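Local coordinates for protein putative methylase (Clostridium difficile, PDB 3LDU) that probably methylates guanine bases of ribosomal RNA, pairing an RNA-binding THUMP region with a Rossmann-like methyltransferase domain that holds GTP in this crystal, at residues W55-E60 / M220-N225; I179-A184 / S206-I211. All coordinates share one frame; numbering follows the deposited sequence.

Contact 1 of 2, residues W55-E60 / M220-N225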
ATOM      1  N   TRP A  55       4.767   4.679   8.736  1.00 20.93           N
ATOM      2  CA  TRP A  55       4.899   5.743   7.745  1.00 21.16           C
ATOM      3  C   TRP A  55       4.702   5.334   6.285  1.00 20.15           C
ATOM      4  O   TRP A  55       4.327   6.171   5.463  1.00 21.28           O
ATOM      5  CB  TRP A  55       6.259   6.447   7.904  1.00 22.53           C
ATOM      6  CG  TRP A  55       6.285   7.397   9.072  1.00 21.27           C
ATOM      7  CD1 TRP A  55       6.861   7.189  10.302  1.00 22.85           C
ATOM      8  CD2 TRP A  55       5.656   8.676   9.131  1.00 23.50           C
ATOM      9  NE1 TRP A  55       6.643   8.284  11.109  1.00 24.29           N
ATOM     10  CE2 TRP A  55       5.904   9.209  10.416  1.00 21.41           C
ATOM     11  CE3 TRP A  55       4.912   9.440   8.220  1.00 23.57           C
ATOM     12  CZ2 TRP A  55       5.440  10.465  10.806  1.00 20.63           C
ATOM     13  CZ3 TRP A  55       4.447  10.676   8.609  1.00 25.38           C
ATOM     14  CH2 TRP A  55       4.712  11.180   9.889  1.00 24.44           C
ATOM     15  N   LEU A  56       4.960   4.073   5.942  1.00 18.53           N
ATOM     16  CA  LEU A  56       4.880   3.703   4.525  1.00 18.75           C
ATOM     17  C   LEU A  56       3.429   3.620   4.026  1.00 19.74           C
ATOM     18  O   LEU A  56       2.621   2.850   4.564  1.00 21.05           O
ATOM     19  CB  LEU A  56       5.620   2.375   4.283  1.00 15.66           C
ATOM     20  CG  LEU A  56       7.114   2.423   4.578  1.00 19.25           C
ATOM     21  CD1 LEU A  56       7.717   1.024   4.364  1.00 23.22           C
ATOM     22  CD2 LEU A  56       7.820   3.459   3.702  1.00 22.74           C
ATOM     23  N   ARG A  57       3.108   4.408   2.994  1.00 18.09           N
ATOM     24  CA  ARG A  57       1.755   4.458   2.429  1.00 18.19           C
ATOM     25  C   ARG A  57       1.565   3.528   1.244  1.00 18.85           C
ATOM     26  O   ARG A  57       0.434   3.200   0.899  1.00 22.53           O
ATOM     27  CB  ARG A  57       1.413   5.883   1.988  1.00 16.58           C
ATOM     28  CG  ARG A  57       1.661   6.924   3.052  1.00 19.60           C
ATOM     29  CD  ARG A  57       1.232   8.308   2.611  1.00 24.09           C
ATOM     30  NE  ARG A  57       1.754   9.336   3.511  1.00 23.67           N
ATOM     31  CZ  ARG A  57       1.086   9.825   4.545  1.00 20.87           C
ATOM     32  NH1 ARG A  57      -0.143   9.379   4.820  1.00 23.62           N
ATOM     33  NH2 ARG A  57       1.649  10.746   5.312  1.00 23.91           N
ATOM     34  N   CYS A  58       2.666   3.096   0.628  1.00 17.30           N
ATOM     35  CA  CYS A  58       2.583   2.255  -0.573  1.00 17.23           C
ATOM     36  C   CYS A  58       2.998   0.797  -0.363  1.00 20.32           C
ATOM     37  O   CYS A  58       2.971  -0.006  -1.288  1.00 22.98           O
ATOM     38  CB  CYS A  58       3.392   2.887  -1.702  1.00 22.51           C
ATOM     39  SG  CYS A  58       2.689   4.489  -2.223  1.00 23.95           S
ATOM     40  N   ALA A  59       3.388   0.464   0.866  1.00 20.01           N
ATOM     41  CA  ALA A  59       3.748  -0.909   1.205  1.00 22.99           C
ATOM     42  C   ALA A  59       2.504  -1.698   1.566  1.00 18.63           C
ATOM     43  O   ALA A  59       1.636  -1.191   2.269  1.00 18.51           O
ATOM     44  CB  ALA A  59       4.720  -0.916   2.397  1.00 18.18           C
ATOM     45  N   GLU A  60       2.422  -2.948   1.124  1.00 16.91           N
ATOM     46  CA  GLU A  60       1.280  -3.772   1.512  1.00 19.74           C
ATOM     47  C   GLU A  60       1.514  -4.397   2.881  1.00 23.73           C
ATOM     48  O   GLU A  60       0.566  -4.789   3.554  1.00 23.18           O
ATOM     49  CB  GLU A  60       1.014  -4.878   0.494  1.00 20.80           C
ATOM     50  CG  GLU A  60       0.680  -4.367  -0.889  1.00 23.79           C
ATOM     51  CD  GLU A  60      -0.593  -3.535  -0.917  1.00 29.03           C
ATOM     52  OE1 GLU A  60      -1.577  -3.910  -0.241  1.00 23.41           O
ATOM     53  OE2 GLU A  60      -0.607  -2.515  -1.642  1.00 33.85           O
HETATM   54  N   MSE A 220       0.007  13.195   8.150  1.00 23.11           N
HETATM   55  CA  MSE A 220      -0.517  12.206   9.084  1.00 23.60           C
HETATM   56  C   MSE A 220      -0.058  10.816   8.658  1.00 24.42           C
HETATM   57  O   MSE A 220      -0.345  10.374   7.555  1.00 21.97           O
HETATM   58  CB  MSE A 220      -2.042  12.252   9.121  1.00 24.89           C
HETATM   59  CG  MSE A 220      -2.643  11.195  10.039  1.00 24.53           C
HETATM   60 SE   MSE A 220      -4.589  11.250   9.993  0.80 32.85          SE
HETATM   61  CE  MSE A 220      -4.816  12.985  10.843  1.00 33.76           C
ATOM     62  N   ALA A 221       0.654  10.126   9.541  1.00 19.34           N
ATOM     63  CA  ALA A 221       1.192   8.815   9.210  1.00 16.60           C
ATOM     64  C   ALA A 221       0.055   7.835   8.964  1.00 15.93           C
ATOM     65  O   ALA A 221      -0.937   7.843   9.699  1.00 22.09           O
ATOM     66  CB  ALA A 221       2.079   8.308  10.381  1.00 20.70           C
ATOM     67  N   PRO A 222       0.198   6.962   7.944  1.00 19.64           N
ATOM     68  CA  PRO A 222      -0.875   6.011   7.629  1.00 26.14           C
ATOM     69  C   PRO A 222      -1.200   5.087   8.791  1.00 29.18           C
ATOM     70  O   PRO A 222      -2.367   4.726   8.968  1.00 34.39           O
ATOM     71  CB  PRO A 222      -0.313   5.204   6.445  1.00 22.81           C
ATOM     72  CG  PRO A 222       1.157   5.512   6.416  1.00 25.98           C
ATOM     73  CD  PRO A 222       1.295   6.898   6.966  1.00 22.18           C
ATOM     74  N   GLY A 223      -0.198   4.726   9.587  1.00 21.86           N
ATOM     75  CA  GLY A 223      -0.404   3.750  10.656  1.00 28.83           C
ATOM     76  C   GLY A 223      -0.843   4.321  11.995  1.00 29.03           C
ATOM     77  O   GLY A 223      -0.912   3.599  12.993  1.00 25.59           O
ATOM     78  N   LEU A 224      -1.154   5.614  12.018  1.00 23.83           N
ATOM     79  CA  LEU A 224      -1.382   6.333  13.276  1.00 24.59           C
ATOM     80  C   LEU A 224      -2.571   5.806  14.065  1.00 32.71           C
ATOM     81  O   LEU A 224      -2.546   5.787  15.298  1.00 37.08           O
ATOM     82  CB  LEU A 224      -1.549   7.830  13.000  1.00 30.72           C
ATOM     83  CG  LEU A 224      -1.364   8.847  14.127  1.00 38.04           C
ATOM     84  CD1 LEU A 224      -0.010   8.706  14.849  1.00 36.51           C
ATOM     85  CD2 LEU A 224      -1.556  10.256  13.571  1.00 42.76           C
ATOM     86  N   ASN A 225      -3.608   5.366  13.367  1.00 30.28           N
ATOM     87  CA  ASN A 225      -4.819   4.923  14.046  1.00 35.28           C
ATOM     88  C   ASN A 225      -5.090   3.429  13.927  1.00 41.77           C
ATOM     89  O   ASN A 225      -6.244   3.002  13.970  1.00 40.27           O
ATOM     90  CB  ASN A 225      -6.038   5.721  13.566  1.00 39.89           C
ATOM     91  CG  ASN A 225      -6.000   7.169  14.021  1.00 46.94           C
ATOM     92  OD1 ASN A 225      -5.692   7.460  15.178  1.00 49.63           O
ATOM     93  ND2 ASN A 225      -6.318   8.084  13.111  1.00 45.29           N
TER
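The indole of Trp55 receives the methyl group of Ala221 over one face: Ala221 CB stands 3.6 Å from the centroid of the six-membered ring and only 6° off its normal, a CH-pi contact in which all six carbons of that ring lie at similar distances from the methyl. With CG anti to its own carbonyl carbon (chi1 -77°), the Trp55 side chain leaves the backbone away from 220-225, and it is the reach of the indole that brings the benzo ring back over Ala221. The second flat group, the guanidinium of Arg57, has Pro222 CD over one face, 3.6 Å from Arg57 NH1, and Met220 O at its edge. Arg57 NH1 and NH2 both donate to Met220 O, at 2.9 and 3.0 Å, in bent bonds; NH1 comes in nearly in line with the carbonyl, whereas NH2 sits above the carbonyl plane. An extended chain from CG to NE carries the group there, crossing the proline ring at about a right angle. Pro222 also wedges against backbone, its CG 3.4 Å from Trp55 O. Glu24 takes the backbone N-H groups of Arg57 and Cys58. The arrangement is a buried loop-to-loop junction, joining the loop after helix 48-55 of the ferredoxin-like region to the type I beta turn Ala221-Leu224 that follows helix 208-217 of the methyltransferase domain.

Contact 2 of 2, residues I179-A184 / S206-I211. With GTP (guanosine-5'-triphosphate), chain B.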
ATOM      1  N   ILE A 179     -11.012   1.804  -4.599  1.00 30.54           N
ATOM      2  CA  ILE A 179      -9.610   1.631  -4.948  1.00 23.68           C
ATOM      3  C   ILE A 179      -8.828   1.290  -3.679  1.00 21.39           C
ATOM      4  O   ILE A 179      -9.181   1.727  -2.594  1.00 20.45           O
ATOM      5  CB  ILE A 179      -9.056   2.915  -5.607  1.00 25.81           C
ATOM      6  CG1 ILE A 179      -7.629   2.715  -6.103  1.00 27.61           C
ATOM      7  CG2 ILE A 179      -9.116   4.112  -4.653  1.00 24.90           C
ATOM      8  CD1 ILE A 179      -7.157   3.883  -6.963  1.00 29.62           C
ATOM      9  N   ARG A 180      -7.777   0.494  -3.811  1.00 20.37           N
ATOM     10  CA  ARG A 180      -6.961   0.140  -2.647  1.00 21.07           C
ATOM     11  C   ARG A 180      -6.251   1.383  -2.091  1.00 22.78           C
ATOM     12  O   ARG A 180      -5.778   2.217  -2.869  1.00 21.29           O
ATOM     13  CB  ARG A 180      -5.929  -0.903  -3.077  1.00 27.23           C
ATOM     14  CG  ARG A 180      -5.351  -1.702  -1.949  1.00 36.77           C
ATOM     15  CD  ARG A 180      -4.500  -2.825  -2.521  1.00 39.92           C
ATOM     16  NE  ARG A 180      -4.092  -3.789  -1.505  1.00 42.68           N
ATOM     17  CZ  ARG A 180      -4.672  -4.974  -1.320  1.00 49.49           C
ATOM     18  NH1 ARG A 180      -5.696  -5.351  -2.082  1.00 43.68           N
ATOM     19  NH2 ARG A 180      -4.222  -5.785  -0.369  1.00 48.41           N
ATOM     20  N   GLU A 181      -6.177   1.510  -0.763  1.00 19.63           N
ATOM     21  CA  GLU A 181      -5.575   2.698  -0.132  1.00 19.96           C
ATOM     22  C   GLU A 181      -4.110   2.929  -0.551  1.00 20.07           C
ATOM     23  O   GLU A 181      -3.667   4.073  -0.736  1.00 17.21           O
ATOM     24  CB  GLU A 181      -5.671   2.612   1.400  1.00 22.75           C
ATOM     25  CG  GLU A 181      -7.090   2.670   1.959  1.00 22.87           C
ATOM     26  CD  GLU A 181      -7.766   1.306   2.074  1.00 31.69           C
ATOM     27  OE1 GLU A 181      -7.488   0.403   1.248  1.00 29.39           O
ATOM     28  OE2 GLU A 181      -8.588   1.143   3.004  1.00 35.38           O
ATOM     29  N   THR A 182      -3.342   1.845  -0.656  1.00 21.02           N
ATOM     30  CA  THR A 182      -1.930   1.945  -1.035  1.00 18.15           C
ATOM     31  C   THR A 182      -1.788   2.438  -2.480  1.00 20.61           C
ATOM     32  O   THR A 182      -0.935   3.272  -2.784  1.00 19.83           O
ATOM     33  CB  THR A 182      -1.236   0.593  -0.928  1.00 19.72           C
ATOM     34  OG1 THR A 182      -2.061  -0.408  -1.534  1.00 21.26           O
ATOM     35  CG2 THR A 182      -1.014   0.243   0.555  1.00 19.24           C
ATOM     36  N   LEU A 183      -2.625   1.910  -3.363  1.00 18.62           N
ATOM     37  CA  LEU A 183      -2.631   2.365  -4.754  1.00 19.71           C
ATOM     38  C   LEU A 183      -2.986   3.849  -4.820  1.00 23.66           C
ATOM     39  O   LEU A 183      -2.328   4.623  -5.519  1.00 20.53           O
ATOM     40  CB  LEU A 183      -3.610   1.538  -5.574  1.00 20.68           C
ATOM     41  CG  LEU A 183      -3.772   1.924  -7.044  1.00 23.49           C
ATOM     42  CD1 LEU A 183      -2.440   1.868  -7.750  1.00 27.29           C
ATOM     43  CD2 LEU A 183      -4.765   0.996  -7.719  1.00 30.71           C
ATOM     44  N   ALA A 184      -4.022   4.244  -4.085  1.00 17.90           N
ATOM     45  CA  ALA A 184      -4.434   5.646  -4.053  1.00 18.44           C
ATOM     46  C   ALA A 184      -3.308   6.566  -3.601  1.00 19.46           C
ATOM     47  O   ALA A 184      -3.066   7.600  -4.196  1.00 17.38           O
ATOM     48  CB  ALA A 184      -5.675   5.827  -3.150  1.00 20.95           C
ATOM     49  N   SER A 206     -16.259   6.409  -2.283  1.00 25.01           N
ATOM     50  CA  SER A 206     -16.183   6.486  -0.820  1.00 21.29           C
ATOM     51  C   SER A 206     -14.986   7.302  -0.326  1.00 20.71           C
ATOM     52  O   SER A 206     -14.669   7.299   0.868  1.00 22.17           O
ATOM     53  CB  SER A 206     -16.172   5.088  -0.211  1.00 27.01           C
ATOM     54  OG  SER A 206     -15.183   4.305  -0.841  1.00 30.28           O
ATOM     55  N   GLY A 207     -14.314   7.978  -1.251  1.00 18.82           N
ATOM     56  CA  GLY A 207     -13.433   9.077  -0.894  1.00 19.48           C
ATOM     57  C   GLY A 207     -11.975   8.745  -0.654  1.00 15.24           C
ATOM     58  O   GLY A 207     -11.220   9.579  -0.161  1.00 20.63           O
ATOM     59  N   THR A 208     -11.577   7.537  -1.038  1.00 17.56           N
ATOM     60  CA  THR A 208     -10.250   7.008  -0.707  1.00 16.71           C
ATOM     61  C   THR A 208      -9.111   7.884  -1.231  1.00 14.47           C
ATOM     62  O   THR A 208      -8.161   8.173  -0.508  1.00 19.92           O
ATOM     63  CB  THR A 208     -10.088   5.604  -1.293  1.00 19.06           C
ATOM     64  OG1 THR A 208     -11.109   4.756  -0.755  1.00 26.34           O
ATOM     65  CG2 THR A 208      -8.724   5.022  -0.930  1.00 17.58           C
ATOM     66  N   ILE A 209      -9.210   8.300  -2.491  1.00 17.41           N
ATOM     67  CA  ILE A 209      -8.158   9.106  -3.082  1.00 18.00           C
ATOM     68  C   ILE A 209      -7.974  10.404  -2.302  1.00 21.07           C
ATOM     69  O   ILE A 209      -6.851  10.800  -2.013  1.00 17.70           O
ATOM     70  CB  ILE A 209      -8.441   9.378  -4.576  1.00 16.39           C
ATOM     71  CG1 ILE A 209      -8.225   8.077  -5.355  1.00 16.28           C
ATOM     72  CG2 ILE A 209      -7.527  10.483  -5.116  1.00 20.08           C
ATOM     73  CD1 ILE A 209      -8.548   8.191  -6.835  1.00 21.07           C
ATOM     74  N   LEU A 210      -9.079  11.068  -1.974  1.00 16.22           N
ATOM     75  CA  LEU A 210      -9.004  12.336  -1.250  1.00 16.42           C
ATOM     76  C   LEU A 210      -8.563  12.177   0.202  1.00 17.61           C
ATOM     77  O   LEU A 210      -7.805  12.994   0.713  1.00 19.47           O
ATOM     78  CB  LEU A 210     -10.337  13.068  -1.298  1.00 18.62           C
ATOM     79  CG  LEU A 210     -10.715  13.485  -2.712  1.00 17.55           C
ATOM     80  CD1 LEU A 210     -12.146  14.043  -2.737  1.00 20.40           C
ATOM     81  CD2 LEU A 210      -9.703  14.491  -3.194  1.00 19.97           C
ATOM     82  N   ILE A 211      -9.058  11.145   0.871  1.00 19.39           N
ATOM     83  CA  ILE A 211      -8.566  10.849   2.223  1.00 20.17           C
ATOM     84  C   ILE A 211      -7.047  10.627   2.220  1.00 20.01           C
ATOM     85  O   ILE A 211      -6.323  11.200   3.041  1.00 20.67           O
ATOM     86  CB  ILE A 211      -9.347   9.673   2.856  1.00 17.78           C
ATOM     87  CG1 ILE A 211     -10.803  10.088   3.060  1.00 20.20           C
ATOM     88  CG2 ILE A 211      -8.719   9.244   4.193  1.00 17.53           C
ATOM     89  CD1 ILE A 211     -11.770   8.937   3.325  1.00 23.39           C
TER
HETATM   90  PG  GTP B 383     -12.933   5.025  -4.278  0.70 67.03           P
HETATM   91  O1G GTP B 383     -12.562   6.493  -4.260  0.70 70.63           O
HETATM   92  O2G GTP B 383     -11.766   4.233  -3.754  0.70 65.55           O
HETATM   93  O3G GTP B 383     -14.111   4.749  -3.372  0.70 62.43           O
HETATM   94  O3B GTP B 383     -13.274   4.607  -5.806  0.70 73.72           O
HETATM   95  PB  GTP B 383     -14.801   4.307  -6.240  0.70 99.85           P
HETATM   96  O1B GTP B 383     -14.995   2.809  -6.234  0.70 98.87           O
HETATM   97  O2B GTP B 383     -15.775   4.937  -5.281  0.70102.45           O
HETATM   98  O3A GTP B 383     -15.061   4.845  -7.741  0.70 44.75           O
HETATM   99  PA  GTP B 383     -15.855   3.833  -8.727  0.70 39.98           P
HETATM  100  O1A GTP B 383     -17.046   3.274  -7.977  0.70 59.58           O
HETATM  101  O2A GTP B 383     -14.955   2.707  -9.177  0.70 55.74           O
HETATM  102  O5' GTP B 383     -16.422   4.677  -9.968  0.90 50.49           O
HETATM  103  C5' GTP B 383     -16.261   6.058  -9.896  0.90 48.50           C
HETATM  104  C4' GTP B 383     -17.489   6.643  -9.209  0.90 43.60           C
HETATM  105  O4' GTP B 383     -18.011   7.575 -10.115  0.90 43.80           O
HETATM  106  C3' GTP B 383     -18.639   5.686  -8.888  0.90 34.80           C
HETATM  107  O3' GTP B 383     -18.874   5.750  -7.498  0.90 32.86           O
HETATM  108  C2' GTP B 383     -19.860   6.222  -9.630  0.90 35.36           C
HETATM  109  O2' GTP B 383     -20.996   6.363  -8.800  0.90 33.59           O
HETATM  110  C1' GTP B 383     -19.411   7.615  -9.997  0.90 36.80           C
HETATM  111  N9  GTP B 383     -19.919   8.149 -11.266  0.90 29.38           N
HETATM  112  C8  GTP B 383     -20.322   7.525 -12.417  0.90 30.85           C
HETATM  113  N7  GTP B 383     -20.682   8.497 -13.299  0.90 34.27           N
HETATM  114  C5  GTP B 383     -20.517   9.711 -12.712  0.90 33.33           C
HETATM  115  C6  GTP B 383     -20.727  11.015 -13.145  0.90 38.65           C
HETATM  116  O6  GTP B 383     -21.158  11.255 -14.284  0.90 36.72           O
HETATM  117  N1  GTP B 383     -20.443  12.045 -12.273  0.90 34.03           N
HETATM  118  C2  GTP B 383     -19.962  11.796 -11.000  0.90 32.61           C
HETATM  119  N2  GTP B 383     -19.691  12.820 -10.209  0.90 30.66           N
HETATM  120  N3  GTP B 383     -19.756  10.494 -10.552  0.90 25.23           N
HETATM  121  C4  GTP B 383     -20.033   9.490 -11.424  0.90 33.81           C
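Thr208 and Ile179 meet obliquely, each offering a methyl to the other while both face the same phosphate oxygen. In Thr208, CG2 lies anti to the backbone N and OG1 anti to the carbonyl carbon (chi1 -59°), a rotation that splits the side chain between two tasks. Thr208 CG2 is turned to 179-184, where it touches Ile179 O and rests 3.9 Å from Ala184 CB; Thr208 OG1 is turned to the ligand and bonds GTP O2G at 3.1 Å. Ile179 answers with CG2, 3.8 Å from Thr208 CB, while its backbone N donates to the same GTP O2G at 2.7 Å. One gamma-phosphate oxygen is thus gripped from both segments. Glu181 runs at about a right angle to Thr208, its CG touching the CG2 methyl, and bends at chi2 to carry its carboxylate to Arg171, its salt-bridge partner, and to His166.

The setting is the methyltransferase domain of Rossmann-like type, in which strand 199-201 leads through a loop into helix 208-217. Gly207, at the N-cap position of that helix, has a positive phi, and at its backbone angles a side chain would be jammed against the carbonyl O of Ser206. Ser206 N and OG both bond GTP O3G, the hydroxyl OG at 2.8 Å. A triphosphate held at this helix start could be steadied further by the helix dipole.

Away from the phosphate the side-chain contacts are apolar. Ala184, one turn along helix 181-189 from Arg180 at its N-cap, points its methyl between Thr208 and Ile209. Ile209 CG1 lies 4.1 Å from Ala184 CB and equally far from Ile179 CG2, bridging the two residues, and the side chain also packs on Asp201 at the end of strand 199-201.

How the contacts relate
The centres of contacts 1 and 2 lie 13 Å apart, and the two share helix 208-217 as a link: contact 2 holds its start and contact 1 the loop after it. The 55-60 segment ties them together a second time. Glu60 OE1 makes a salt bridge with Arg180 NE at 2.8 Å, and Glu60 OE2 probably hydrogen-bonds Thr182 OG1 at 2.6 Å, while Arg57 O packs on Thr182 CG2. Contact 2 touches GTP directly; contact 1 lies farther from the ligand, the Arg57 side chain about 11 Å from that of Thr208. Segment 55-60 of the ferredoxin-like region thus reaches the start of helix 181-189, just after Ile179, whose N bonds the gamma-phosphate.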